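PDB 7CLF: methyltransferase domain-containing protein from Serratia marcescens, which probably transfers a methyl group from S-adenosyl-L-methionine to an oxygen of its substrate, as a dimeric O-methyltransferase. Local coordinates for residues S167-F172 with Y237-L242; E199-S204 with V222-V227; M245-A250 with G302-A307. All coordinates share one frame; numbering follows the deposited sequence.

Contact 1: residues S167-F172 with Y237-L242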
loop_
_atom_site.group_PDB
_atom_site.type_symbol
_atom_site.label_atom_id
_atom_site.label_comp_id
_atom_site.label_asym_id
_atom_site.label_seq_id
_atom_site.Cartn_x
_atom_site.Cartn_y
_atom_site.Cartn_z
ATOM N N SER A 167 17.498 40.002 2.689
ATOM C CA SER A 167 17.659 41.445 2.520
ATOM C C SER A 167 18.811 41.798 1.609
ATOM O O SER A 167 18.838 42.905 1.076
ATOM C CB SER A 167 17.901 42.137 3.863
ATOM O OG SER A 167 16.797 41.964 4.713
ATOM N N GLN A 168 19.776 40.909 1.443
ATOM C CA GLN A 168 20.970 41.237 0.678
ATOM C C GLN A 168 20.752 41.210 -0.831
ATOM O O GLN A 168 21.680 41.534 -1.581
ATOM C CB GLN A 168 22.110 40.282 1.059
ATOM C CG GLN A 168 22.043 38.918 0.406
ATOM C CD GLN A 168 22.885 37.880 1.138
ATOM O OE1 GLN A 168 22.352 36.985 1.796
ATOM N NE2 GLN A 168 24.210 38.001 1.028
ATOM N N HIS A 169 19.562 40.847 -1.303
ATOM C CA HIS A 169 19.301 40.778 -2.733
ATOM C C HIS A 169 18.238 41.793 -3.118
ATOM O O HIS A 169 17.364 42.137 -2.319
ATOM C CB HIS A 169 18.839 39.378 -3.165
ATOM C CG HIS A 169 19.686 38.269 -2.622
ATOM N ND1 HIS A 169 20.855 37.861 -3.229
ATOM C CD2 HIS A 169 19.535 37.485 -1.528
ATOM C CE1 HIS A 169 21.386 36.872 -2.531
ATOM N NE2 HIS A 169 20.607 36.627 -1.492
ATOM N N ARG A 170 18.318 42.251 -4.360
ATOM C CA ARG A 170 17.338 43.181 -4.899
ATOM C C ARG A 170 16.163 42.465 -5.553
ATOM O O ARG A 170 15.024 42.939 -5.461
ATOM C CB ARG A 170 18.010 44.118 -5.902
ATOM C CG ARG A 170 19.205 43.494 -6.606
ATOM C CD ARG A 170 19.581 44.281 -7.860
ATOM N NE ARG A 170 20.299 43.454 -8.831
ATOM C CZ ARG A 170 19.709 42.711 -9.763
ATOM N NH1 ARG A 170 18.387 42.692 -9.861
ATOM N NH2 ARG A 170 20.442 41.988 -10.606
ATOM N N ALA A 171 16.410 41.324 -6.195
ATOM C CA ALA A 171 15.356 40.602 -6.894
ATOM C C ALA A 171 15.556 39.102 -6.719
ATOM O O ALA A 171 16.689 38.607 -6.727
ATOM C CB ALA A 171 15.327 40.968 -8.384
ATOM N N PHE A 172 14.447 38.384 -6.561
ATOM C CA PHE A 172 14.468 36.954 -6.284
ATOM C C PHE A 172 13.522 36.248 -7.239
ATOM O O PHE A 172 12.354 36.629 -7.351
ATOM C CB PHE A 172 14.055 36.680 -4.834
ATOM C CG PHE A 172 13.760 35.237 -4.543
ATOM C CD1 PHE A 172 14.775 34.296 -4.536
ATOM C CD2 PHE A 172 12.471 34.824 -4.252
ATOM C CE1 PHE A 172 14.512 32.953 -4.240
ATOM C CE2 PHE A 172 12.193 33.485 -3.964
ATOM C CZ PHE A 172 13.215 32.553 -3.944
ATOM N N TYR A 237 17.845 38.684 -11.841
ATOM C CA TYR A 237 17.587 38.097 -10.503
ATOM C C TYR A 237 18.909 37.755 -9.824
ATOM O O TYR A 237 19.572 36.866 -10.287
ATOM C CB TYR A 237 16.594 36.946 -10.619
ATOM C CG TYR A 237 15.309 37.384 -11.251
ATOM C CD1 TYR A 237 14.379 38.092 -10.535
ATOM C CD2 TYR A 237 15.039 37.106 -12.570
ATOM C CE1 TYR A 237 13.214 38.527 -11.112
ATOM C CE2 TYR A 237 13.860 37.507 -13.156
ATOM C CZ TYR A 237 12.955 38.227 -12.422
ATOM O OH TYR A 237 11.807 38.644 -12.981
ATOM N N ASP A 238 19.253 38.461 -8.745
ATOM C CA ASP A 238 20.544 38.234 -8.047
ATOM C C ASP A 238 20.431 37.070 -7.063
ATOM O O ASP A 238 21.422 36.727 -6.478
ATOM C CB ASP A 238 21.126 39.511 -7.460
ATOM C CG ASP A 238 20.268 40.080 -6.361
ATOM O OD1 ASP A 238 19.172 40.392 -6.642
ATOM O OD2 ASP A 238 20.753 40.221 -5.273
ATOM N N LEU A 239 19.214 36.585 -6.836
ATOM C CA LEU A 239 18.994 35.306 -6.129
ATOM C C LEU A 239 17.957 34.463 -6.884
ATOM O O LEU A 239 16.867 34.921 -7.138
ATOM C CB LEU A 239 18.643 35.457 -4.652
ATOM C CG LEU A 239 18.322 34.118 -3.998
ATOM C CD1 LEU A 239 19.501 33.188 -4.099
ATOM C CD2 LEU A 239 17.864 34.262 -2.573
ATOM N N ILE A 240 18.341 33.253 -7.227
ATOM C CA ILE A 240 17.437 32.318 -7.884
ATOM C C ILE A 240 17.397 31.061 -7.033
ATOM O O ILE A 240 18.435 30.613 -6.536
ATOM C CB ILE A 240 17.889 32.006 -9.328
ATOM C CG1 ILE A 240 17.886 33.290 -10.160
ATOM C CG2 ILE A 240 16.998 30.967 -9.987
ATOM C CD1 ILE A 240 18.557 33.134 -11.491
ATOM N N HIS A 241 16.195 30.517 -6.837
ATOM C CA HIS A 241 15.972 29.309 -6.062
ATOM C C HIS A 241 15.257 28.287 -6.924
ATOM O O HIS A 241 14.472 28.634 -7.812
ATOM C CB HIS A 241 15.136 29.603 -4.792
ATOM C CG HIS A 241 14.742 28.394 -4.004
ATOM N ND1 HIS A 241 13.443 27.937 -3.948
ATOM C CD2 HIS A 241 15.456 27.600 -3.164
ATOM C CE1 HIS A 241 13.377 26.900 -3.129
ATOM N NE2 HIS A 241 14.585 26.678 -2.638
ATOM N N LEU A 242 15.551 27.020 -6.644
ATOM C CA LEU A 242 14.925 25.873 -7.286
ATOM C C LEU A 242 14.603 24.877 -6.180
ATOM O O LEU A 242 15.511 24.237 -5.643
ATOM C CB LEU A 242 15.864 25.272 -8.332
ATOM C CG LEU A 242 15.351 24.089 -9.134
ATOM C CD1 LEU A 242 14.260 24.562 -10.073
ATOM C CD2 LEU A 242 16.503 23.460 -9.890
#

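Contact 2: residues E199-S204 with V222-V227. With SAH (S-adenosyl-L-homocysteine), chain D.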
loop_
_atom_site.group_PDB
_atom_site.type_symbol
_atom_site.label_atom_id
_atom_site.label_comp_id
_atom_site.label_asym_id
_atom_site.label_seq_id
_atom_site.Cartn_x
_atom_site.Cartn_y
_atom_site.Cartn_z
ATOM N N GLU A 199 7.237 29.298 -13.858
ATOM C CA GLU A 199 6.554 28.016 -13.744
ATOM C C GLU A 199 6.062 27.536 -15.104
ATOM O O GLU A 199 5.993 28.293 -16.079
ATOM C CB GLU A 199 5.386 28.079 -12.756
ATOM C CG GLU A 199 5.729 27.484 -11.401
ATOM C CD GLU A 199 5.718 25.955 -11.393
ATOM O OE1 GLU A 199 5.848 25.399 -10.289
ATOM O OE2 GLU A 199 5.588 25.314 -12.469
ATOM N N LEU A 200 5.732 26.247 -15.152
ATOM C CA LEU A 200 5.117 25.661 -16.330
ATOM C C LEU A 200 3.721 26.256 -16.538
ATOM O O LEU A 200 3.118 26.797 -15.605
ATOM C CB LEU A 200 5.040 24.145 -16.189
ATOM C CG LEU A 200 6.366 23.386 -16.159
ATOM C CD1 LEU A 200 6.115 21.908 -15.879
ATOM C CD2 LEU A 200 7.140 23.558 -17.465
ATOM N N PRO A 201 3.193 26.184 -17.765
ATOM C CA PRO A 201 1.947 26.921 -18.060
ATOM C C PRO A 201 0.767 26.554 -17.172
ATOM O O PRO A 201 0.087 27.455 -16.651
ATOM C CB PRO A 201 1.697 26.579 -19.535
ATOM C CG PRO A 201 3.069 26.357 -20.102
ATOM C CD PRO A 201 3.846 25.686 -18.989
ATOM N N GLN A 202 0.485 25.260 -16.994
ATOM C CA GLN A 202 -0.693 24.887 -16.220
ATOM C C GLN A 202 -0.560 25.342 -14.779
ATOM O O GLN A 202 -1.553 25.713 -14.141
ATOM C CB GLN A 202 -0.913 23.377 -16.268
ATOM C CG GLN A 202 -0.980 22.791 -17.652
ATOM C CD GLN A 202 0.340 22.204 -18.094
ATOM O OE1 GLN A 202 1.396 22.813 -17.919
ATOM N NE2 GLN A 202 0.291 21.005 -18.658
ATOM N N ALA A 203 0.657 25.293 -14.240
ATOM C CA ALA A 203 0.850 25.690 -12.856
ATOM C C ALA A 203 0.867 27.203 -12.726
ATOM O O ALA A 203 0.410 27.738 -11.709
ATOM C CB ALA A 203 2.140 25.076 -12.297
ATOM N N SER A 204 1.361 27.898 -13.757
ATOM C CA SER A 204 1.280 29.349 -13.782
ATOM C C SER A 204 -0.165 29.803 -13.644
ATOM O O SER A 204 -0.471 30.708 -12.856
ATOM C CB SER A 204 1.892 29.883 -15.082
ATOM O OG SER A 204 3.303 29.805 -15.034
ATOM N N VAL A 222 4.558 36.477 -12.153
ATOM C CA VAL A 222 4.514 35.084 -12.586
ATOM C C VAL A 222 4.922 35.021 -14.052
ATOM O O VAL A 222 4.275 35.633 -14.912
ATOM C CB VAL A 222 3.126 34.461 -12.374
ATOM C CG1 VAL A 222 3.111 33.014 -12.890
ATOM C CG2 VAL A 222 2.746 34.508 -10.913
ATOM N N VAL A 223 5.975 34.255 -14.339
ATOM C CA VAL A 223 6.566 34.148 -15.669
ATOM C C VAL A 223 6.473 32.695 -16.112
ATOM O O VAL A 223 6.989 31.799 -15.434
ATOM C CB VAL A 223 8.030 34.610 -15.659
ATOM C CG1 VAL A 223 8.685 34.350 -16.986
ATOM C CG2 VAL A 223 8.125 36.076 -15.278
ATOM N N GLU A 224 5.833 32.450 -17.243
ATOM C CA GLU A 224 5.802 31.097 -17.783
ATOM C C GLU A 224 7.139 30.771 -18.430
ATOM O O GLU A 224 7.763 31.617 -19.078
ATOM C CB GLU A 224 4.670 30.932 -18.799
ATOM C CG GLU A 224 3.278 31.139 -18.202
ATOM C CD GLU A 224 2.173 30.576 -19.087
ATOM O OE1 GLU A 224 2.489 29.776 -19.994
ATOM O OE2 GLU A 224 0.994 30.936 -18.881
ATOM N N GLY A 225 7.591 29.541 -18.235
ATOM C CA GLY A 225 8.853 29.161 -18.828
ATOM C C GLY A 225 9.076 27.670 -18.761
ATOM O O GLY A 225 8.176 26.895 -18.423
ATOM N N ASP A 226 10.299 27.285 -19.112
ATOM C CA ASP A 226 10.732 25.894 -19.060
ATOM C C ASP A 226 12.226 25.920 -18.790
ATOM O O ASP A 226 12.998 26.408 -19.621
ATOM C CB ASP A 226 10.403 25.166 -20.363
ATOM C CG ASP A 226 10.777 23.698 -20.330
ATOM O OD1 ASP A 226 11.507 23.252 -19.410
ATOM O OD2 ASP A 226 10.333 22.988 -21.247
ATOM N N VAL A 227 12.628 25.408 -17.624
ATOM C CA VAL A 227 14.032 25.462 -17.235
ATOM C C VAL A 227 14.860 24.435 -17.995
ATOM O O VAL A 227 16.090 24.557 -18.061
ATOM C CB VAL A 227 14.158 25.285 -15.706
ATOM C CG1 VAL A 227 13.707 23.899 -15.283
ATOM C CG2 VAL A 227 15.576 25.563 -15.232
HETATM N N SAH D . 9.220 24.529 -5.280
HETATM C CA SAH D . 8.069 23.933 -4.603
HETATM C CB SAH D . 7.367 22.880 -5.479
HETATM C CG SAH D . 8.159 21.669 -5.978
HETATM S SD SAH D . 7.163 20.603 -7.090
HETATM C C SAH D . 8.526 23.335 -3.278
HETATM O O SAH D . 9.687 23.490 -2.887
HETATM O OXT SAH D . 7.740 22.703 -2.565
HETATM C "C5'" SAH D . 8.184 20.954 -8.545
HETATM C "C4'" SAH D . 7.689 22.135 -9.382
HETATM O "O4'" SAH D . 8.565 22.320 -10.488
HETATM C "C3'" SAH D . 6.308 21.875 -9.956
HETATM O "O3'" SAH D . 5.427 22.890 -9.560
HETATM C "C2'" SAH D . 6.503 21.913 -11.459
HETATM O "O2'" SAH D . 5.453 22.566 -12.134
HETATM C "C1'" SAH D . 7.814 22.642 -11.628
HETATM N N9 SAH D . 8.507 22.214 -12.852
HETATM C C8 SAH D . 8.725 20.937 -13.294
HETATM N N7 SAH D . 9.400 20.993 -14.471
HETATM C C5 SAH D . 9.602 22.286 -14.786
HETATM C C6 SAH D . 10.227 22.894 -15.866
HETATM N N6 SAH D . 10.764 22.148 -16.832
HETATM N N1 SAH D . 10.283 24.273 -15.923
HETATM C C2 SAH D . 9.731 25.025 -14.912
HETATM N N3 SAH D . 9.104 24.413 -13.835
HETATM C C4 SAH D . 9.048 23.066 -13.780
#

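Contact 3: residues M245-A250 with G302-A307. With SAH (S-adenosyl-L-homocysteine), chain D.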
loop_
_atom_site.group_PDB
_atom_site.type_symbol
_atom_site.label_atom_id
_atom_site.label_comp_id
_atom_site.label_asym_id
_atom_site.label_seq_id
_atom_site.Cartn_x
_atom_site.Cartn_y
_atom_site.Cartn_z
ATOM N N MET A 245 12.743 20.305 -7.326
ATOM C CA MET A 245 12.514 20.002 -8.732
ATOM C C MET A 245 13.584 19.121 -9.361
ATOM O O MET A 245 13.267 18.351 -10.266
ATOM C CB MET A 245 12.399 21.291 -9.559
ATOM C CG MET A 245 11.571 21.097 -10.809
ATOM S SD MET A 245 12.245 22.040 -12.168
ATOM C CE MET A 245 13.886 21.374 -12.092
ATOM N N LEU A 246 14.833 19.205 -8.904
ATOM C CA LEU A 246 15.896 18.422 -9.517
ATOM C C LEU A 246 15.587 16.928 -9.476
ATOM O O LEU A 246 15.837 16.209 -10.450
ATOM C CB LEU A 246 17.228 18.735 -8.835
ATOM C CG LEU A 246 17.736 20.142 -9.188
ATOM C CD1 LEU A 246 19.092 20.423 -8.570
ATOM C CD2 LEU A 246 17.806 20.297 -10.698
ATOM N N HIS A 247 15.011 16.450 -8.369
ATOM C CA HIS A 247 14.741 15.024 -8.211
ATOM C C HIS A 247 13.646 14.521 -9.140
ATOM O O HIS A 247 13.425 13.310 -9.206
ATOM C CB HIS A 247 14.358 14.720 -6.763
ATOM C CG HIS A 247 13.058 15.326 -6.337
ATOM N ND1 HIS A 247 12.970 16.253 -5.323
ATOM C CD2 HIS A 247 11.795 15.146 -6.789
ATOM C CE1 HIS A 247 11.709 16.615 -5.166
ATOM N NE2 HIS A 247 10.975 15.956 -6.042
ATOM N N ASP A 248 12.930 15.407 -9.821
ATOM C CA ASP A 248 11.914 14.971 -10.760
ATOM C C ASP A 248 12.501 14.640 -12.128
ATOM O O ASP A 248 11.742 14.334 -13.052
ATOM C CB ASP A 248 10.824 16.040 -10.891
ATOM C CG ASP A 248 9.961 16.149 -9.645
ATOM O OD1 ASP A 248 9.526 15.102 -9.134
ATOM O OD2 ASP A 248 9.731 17.281 -9.164
ATOM N N TYR A 249 13.829 14.660 -12.267
ATOM C CA TYR A 249 14.466 14.464 -13.563
ATOM C C TYR A 249 15.749 13.664 -13.430
ATOM O O TYR A 249 16.398 13.641 -12.381
ATOM C CB TYR A 249 14.780 15.807 -14.250
ATOM C CG TYR A 249 13.554 16.595 -14.604
ATOM C CD1 TYR A 249 12.764 16.226 -15.675
ATOM C CD2 TYR A 249 13.177 17.710 -13.860
ATOM C CE1 TYR A 249 11.635 16.948 -16.010
ATOM C CE2 TYR A 249 12.039 18.432 -14.179
ATOM C CZ TYR A 249 11.279 18.052 -15.266
ATOM O OH TYR A 249 10.155 18.762 -15.618
ATOM N N ALA A 250 16.130 13.042 -14.547
ATOM C CA ALA A 250 17.332 12.236 -14.596
ATOM C C ALA A 250 18.560 13.107 -14.349
ATOM O O ALA A 250 18.546 14.304 -14.639
ATOM C CB ALA A 250 17.449 11.533 -15.949
ATOM N N GLY A 302 13.321 10.819 -12.832
ATOM C CA GLY A 302 13.626 11.319 -11.502
ATOM C C GLY A 302 14.249 10.271 -10.596
ATOM O O GLY A 302 14.085 9.060 -10.773
ATOM N N ILE A 303 14.980 10.770 -9.598
ATOM C CA ILE A 303 15.769 9.952 -8.679
ATOM C C ILE A 303 16.172 10.845 -7.507
ATOM O O ILE A 303 16.258 12.067 -7.656
ATOM C CB ILE A 303 16.994 9.353 -9.409
ATOM C CG1 ILE A 303 17.690 8.260 -8.582
ATOM C CG2 ILE A 303 17.985 10.447 -9.792
ATOM C CD1 ILE A 303 18.816 7.541 -9.340
ATOM N N GLU A 304 16.392 10.276 -6.321
ATOM C CA GLU A 304 17.003 11.063 -5.260
ATOM C C GLU A 304 18.507 10.830 -5.283
ATOM O O GLU A 304 18.981 9.801 -5.758
ATOM C CB GLU A 304 16.442 10.729 -3.873
ATOM C CG GLU A 304 14.917 10.863 -3.721
ATOM C CD GLU A 304 14.399 12.305 -3.813
ATOM O OE1 GLU A 304 15.085 13.242 -3.343
ATOM O OE2 GLU A 304 13.286 12.487 -4.361
ATOM N N SER A 305 19.253 11.799 -4.765
ATOM C CA SER A 305 20.705 11.781 -4.828
ATOM C C SER A 305 21.253 12.182 -3.470
ATOM O O SER A 305 20.503 12.559 -2.567
ATOM C CB SER A 305 21.200 12.709 -5.942
ATOM O OG SER A 305 20.428 12.515 -7.112
ATOM N N SER A 306 22.570 12.100 -3.320
ATOM C CA SER A 306 23.205 12.560 -2.095
ATOM C C SER A 306 23.576 14.038 -2.218
ATOM O O SER A 306 23.478 14.646 -3.286
ATOM C CB SER A 306 24.442 11.720 -1.796
ATOM O OG SER A 306 25.437 12.001 -2.761
ATOM N N ALA A 307 24.012 14.620 -1.101
ATOM C CA ALA A 307 24.447 16.010 -1.139
ATOM C C ALA A 307 25.693 16.165 -2.000
ATOM O O ALA A 307 25.834 17.146 -2.741
ATOM C CB ALA A 307 24.696 16.519 0.272
HETATM N N SAH D . 9.220 24.529 -5.280
HETATM C CA SAH D . 8.069 23.933 -4.603
HETATM C CB SAH D . 7.367 22.880 -5.479
HETATM C CG SAH D . 8.159 21.669 -5.978
HETATM S SD SAH D . 7.163 20.603 -7.090
HETATM C C SAH D . 8.526 23.335 -3.278
HETATM O O SAH D . 9.687 23.490 -2.887
HETATM O OXT SAH D . 7.740 22.703 -2.565
HETATM C "C5'" SAH D . 8.184 20.954 -8.545
HETATM C "C4'" SAH D . 7.689 22.135 -9.382
HETATM O "O4'" SAH D . 8.565 22.320 -10.488
HETATM C "C3'" SAH D . 6.308 21.875 -9.956
HETATM O "O3'" SAH D . 5.427 22.890 -9.560
HETATM C "C2'" SAH D . 6.503 21.913 -11.459
HETATM O "O2'" SAH D . 5.453 22.566 -12.134
HETATM C "C1'" SAH D . 7.814 22.642 -11.628
HETATM N N9 SAH D . 8.507 22.214 -12.852
HETATM C C8 SAH D . 8.725 20.937 -13.294
HETATM N N7 SAH D . 9.400 20.993 -14.471
HETATM C C5 SAH D . 9.602 22.286 -14.786
HETATM C C6 SAH D . 10.227 22.894 -15.866
HETATM N N6 SAH D . 10.764 22.148 -16.832
HETATM N N1 SAH D . 10.283 24.273 -15.923
HETATM C C2 SAH D . 9.731 25.025 -14.912
HETATM N N3 SAH D . 9.104 24.413 -13.835
HETATM C C4 SAH D . 9.048 23.066 -13.780
HETATM O O HOH W 1 14.950 15.972 -2.926
#

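Contact 1: residues S167-F172 with Y237-L242
Phe-172 and Leu-239 form a parallel bridge, their CA atoms 4.8 Å apart, at the start of strands 171-175 and 239-243. Leu-239 N donates to Ala-171 O over 3.2 Å, and Phe-172 CA adds a CA-H...O contact to Leu-239 O. Just ahead of the bridge a side chain takes over: Asp-238 OD1 receives Ala-171 N at 2.9 Å in a nearly straight bond (166°). With chi1 at 65°, the Asp-238 carboxylate lies between its own backbone N and carbonyl carbon and reaches back to the loop residues His-169 and Arg-170. Arg-170 N bonds weakly to both carboxylate oxygens, and His-169 ND1 weakly to OD2. The Arg-170 guanidinium adds only a long charge interaction, since OD1 stands over its face; its NH1 bonds to Gly-236 O instead.

These two strands lie side by side in the middle of the mixed, seven-stranded sheet of a Rossmann-like methyltransferase, with 171-175 its first strand and 239-243 its fourth in chain order. On one face of the sheet Phe-172 CD1 lies 3.6 Å from Leu-239 CG, and the edge of the Phe-172 ring meets His-241 CB. Leu-239 CB sits over the centre of the His-169 ring, 3.5 Å from the centroid and 9° off the normal, a CH-pi contact. Tyr-164 OH holds NE2 of that imidazole.

Contact 2: residues E199-S204 with V222-V227
Glu-199 works in two directions at once: its backbone closes a parallel strand pair with Glu-224, while its carboxylate grips both ribose hydroxyls of S-adenosyl-L-homocysteine. OE1 accepts O3' at 2.6 Å and OE2 accepts O2' at 2.8 Å, a bidentate clasp that fixes the sugar. The carboxylate is itself held by two backbone N-H groups: Leu-200 N at the anti lone pair of OE2 and Gly-178 N at OE1. The pairing rests on two bonds, Glu-199 N to Val-223 O and Gly-225 N to Glu-199 O; in the second the donor stands 36° out of the carbonyl plane.

Beyond the bridge the chain of 222-227 turns to the adenine. Asp-226 OD1 receives N6 at 2.9 Å. Val-227 N donates to N1 at 3.1 Å, nearly straight (170°), so the Watson-Crick edge is read by one acceptor and one donor. Leu-200, with CG anti to its carbonyl carbon (chi1 -66°), brings CD2 within 3.5 Å of C6 of the base. Ser-204 OG donates to Leu-200 O, one helical turn back, and also touches Glu-224 CG at 3.4 Å; the Glu-224 carboxylate goes on to a salt bridge with Arg-208. An acidic residue at the end of the sheet's second strand, the first strand of this beta-alpha-beta unit, holding the ribose diol, is characteristic of the cofactor site of Rossmann-like methyltransferases.

Contact 3: residues M245-A250 with G302-A307
His-247, the predicted proton acceptor, meets Glu-304 side by side, their side chains pointing the same way. Its CB lies 3.4 Å from Ile-303 O and 3.5 Å from Glu-304 OE2. At CG the same oxygen is again 3.5 Å away, over one face of the imidazole, with ring and carboxylate planes 44° apart. A chi1 of 66°, placing CG between the backbone N and the carbonyl carbon, turns the ring to this position. Farther out, ND1 shares a water with Glu-304: the water lies 3.1 Å from ND1 and donates to OE1 at 2.8 Å. ND1 also has a weak bond to Glu-275 OE1. CD2 remains 3.9 Å from OE2, a buried oxygen with no hydrogen-bonding partner in the model. At the tip, NE2 lies 6.1 Å from SD of S-adenosyl-L-homocysteine, without touching it.

The backbones also meet. Ile-303 N gives a weak bond to His-247 O, its angle only 134°, and Gly-302 CA packs against the same carbonyl. Just after the 3-10 segment 246-248, Tyr-249 OH donates to N7 of the cofactor at 2.6 Å, in the plane of its ring. Thus the loop carrying His-247 also binds the cofactor. It links strand 239-243 to helix 251-264, while 302-307 joins helix 286-298 to helix 307-316; Met-295 and Tyr-310 pack on His-247, and Gln-56 of the second subunit packs on Ile-303.

In the fold
All three contacts belong to the methyltransferase domain. Contacts 1 and 2 reach the same seven-stranded sheet with centres 18 Å apart: contact 1 pairs strand 171-175 with 239-243, and contact 2 pairs 194-199 with the outermost strand 220-224. In sequence, contact 2 falls between the two segments of contact 1, and contact 3 follows both. Residues 245-250 come soon after strand 239-243, so contact 3 continues from contact 1 although their centres are 23 Å apart. Contacts 2 and 3 lie 20 Å apart between centres but touch where Val-227 CG1 packs on Met-245 SD at 3.9 Å. Both contribute residues to the cofactor site, and contact 3 also holds the predicted catalytic histidine.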